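Local coordinates for NAD-dependent epimerase/dehydratase (Veillonella parvula DSM 2008, PDB 3R6D), which probably binds a nicotinamide adenine dinucleotide cofactor through a Rossmann-type domain and probably acts as an epimerase or dehydratase, at residues R43-P46 and E47-D50. Sequence-based numbering, arbitrary orientation.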
loop_
_atom_site.group_PDB
_atom_site.type_symbol
_atom_site.label_atom_id
_atom_site.label_comp_id
_atom_site.label_asym_id
_atom_site.label_seq_id
_atom_site.Cartn_x
_atom_site.Cartn_y
_atom_site.Cartn_z
ATOM N N ARG A 43 -9.854 -16.140 -4.576
ATOM C CA ARG A 43 -9.337 -14.989 -5.311
ATOM C C ARG A 43 -7.804 -14.901 -5.300
ATOM O O ARG A 43 -7.211 -14.108 -6.041
ATOM C CB ARG A 43 -9.911 -13.709 -4.687
ATOM C CG ARG A 43 -11.415 -13.618 -4.911
ATOM C CD ARG A 43 -12.009 -12.499 -4.084
ATOM N NE ARG A 43 -11.584 -11.191 -4.530
ATOM C CZ ARG A 43 -11.691 -10.092 -3.790
ATOM N NH1 ARG A 43 -12.125 -10.170 -2.539
ATOM N NH2 ARG A 43 -11.355 -8.907 -4.300
ATOM N N ILE A 44 -7.165 -15.649 -4.409
ATOM C CA ILE A 44 -5.712 -15.623 -4.266
ATOM C C ILE A 44 -5.242 -17.037 -4.639
ATOM O O ILE A 44 -5.900 -18.006 -4.280
ATOM C CB ILE A 44 -5.355 -15.182 -2.827
ATOM C CG1 ILE A 44 -5.824 -13.713 -2.591
ATOM C CG2 ILE A 44 -3.879 -15.266 -2.569
ATOM C CD1 ILE A 44 -5.532 -13.181 -1.200
ATOM N N PRO A 45 -4.101 -17.161 -5.346
ATOM C CA PRO A 45 -3.735 -18.477 -5.849
ATOM C C PRO A 45 -3.293 -19.438 -4.767
ATOM O O PRO A 45 -2.862 -19.035 -3.681
ATOM C CB PRO A 45 -2.603 -18.178 -6.845
ATOM C CG PRO A 45 -2.058 -16.939 -6.411
ATOM C CD PRO A 45 -3.189 -16.122 -5.849
ATOM N N PRO A 46 -3.350 -20.737 -5.071
ATOM C CA PRO A 46 -3.086 -21.750 -4.065
ATOM C C PRO A 46 -1.632 -21.776 -3.561
ATOM O O PRO A 46 -1.424 -22.163 -2.418
ATOM C CB PRO A 46 -3.468 -23.060 -4.782
ATOM C CG PRO A 46 -3.342 -22.758 -6.264
ATOM C CD PRO A 46 -3.790 -21.326 -6.366
ATOM N N GLU A 47 -0.638 -21.330 -4.338
ATOM C CA GLU A 47 0.752 -21.288 -3.839
ATOM C C GLU A 47 0.910 -20.269 -2.702
ATOM O O GLU A 47 1.903 -20.272 -1.951
ATOM C CB GLU A 47 1.775 -21.041 -4.979
ATOM C CG GLU A 47 1.771 -19.664 -5.584
ATOM C CD GLU A 47 0.777 -19.510 -6.691
ATOM O OE1 GLU A 47 -0.148 -20.389 -6.840
ATOM O OE2 GLU A 47 0.908 -18.502 -7.406
ATOM N N ILE A 48 -0.063 -19.377 -2.580
ATOM C CA ILE A 48 -0.148 -18.505 -1.411
ATOM C C ILE A 48 -1.072 -19.121 -0.334
ATOM O O ILE A 48 -0.668 -19.280 0.828
ATOM C CB ILE A 48 -0.640 -17.109 -1.851
ATOM C CG1 ILE A 48 0.411 -16.425 -2.749
ATOM C CG2 ILE A 48 -0.952 -16.235 -0.623
ATOM C CD1 ILE A 48 0.080 -15.016 -3.200
ATOM N N ILE A 49 -2.321 -19.412 -0.705
ATOM C CA ILE A 49 -3.329 -19.824 0.261
ATOM C C ILE A 49 -2.920 -21.121 0.964
ATOM O O ILE A 49 -3.253 -21.309 2.149
ATOM C CB ILE A 49 -4.742 -19.891 -0.420
ATOM C CG1 ILE A 49 -5.197 -18.471 -0.862
ATOM C CG2 ILE A 49 -5.781 -20.651 0.455
ATOM C CD1 ILE A 49 -5.460 -17.481 0.263
ATOM N N ASP A 50 -2.233 -22.036 0.263
ATOM C CA ASP A 50 -1.840 -23.319 0.836
ATOM C C ASP A 50 -0.583 -23.213 1.700
ATOM O O ASP A 50 -0.174 -24.211 2.295
ATOM C CB ASP A 50 -1.575 -24.367 -0.259
ATOM C CG ASP A 50 -2.811 -24.745 -1.068
ATOM O OD1 ASP A 50 -3.954 -24.255 -0.815
ATOM O OD2 ASP A 50 -2.605 -25.545 -2.024
#
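Ile44 sends its methyl CG2 against the gamma methyl of Ile48, CG2 to CG2 at 3.6 Å, the two side chains crossing at about a right angle. A chi1 of -65° in Ile44 puts CG1 opposite the carbonyl carbon and leaves CG2 opposite the backbone N, where this methyl faces the turn that follows and also lies near CD1 of Ile49. That third isoleucine meets CB of Ile44 with both CG1 and CD1, the CG1 to CB distance being 3.8 Å. On the inner side, Ile44 and Ile48 both rest on Leu35 of strand 33-37, and Ile44 also reaches Ala13 and Gln19, so the short turn is pinned by its apolar face to the sheet of the Rossmann-like domain. It lies in the connection between the parallel neighbours 33-37 and 54-58, just after helix 40-43.

Helix 46-49 starts from Pro45, which takes the N-cap position. Pro46 is the first residue of the helix, a position whose backbone N needs no acceptor within the helix, so its lack of an N-H costs nothing. The carbonyl oxygen of Pro45 receives two amides. N of Ile49 approaches in the carbonyl plane at 3.0 Å with a nearly straight N-H angle of 172°, whereas N of Ile48 comes from above that plane in a more bent bond, also 3.0 Å. One residue on, O of Pro46 takes N of Asp50 at 2.8 Å.

Further out, the Glu47 side chain doubles back over Pro45, bent at chi2 (-86°), bringing its carboxylate against the pyrrolidine ring; OE1 is 3.3 Å from CB of Pro45 and OE2 3.5 Å from CG of Pro45. At the exposed far end, the Asp50 carboxylate lies beside Pro46, OD2 being 3.8 Å from CB of Pro46.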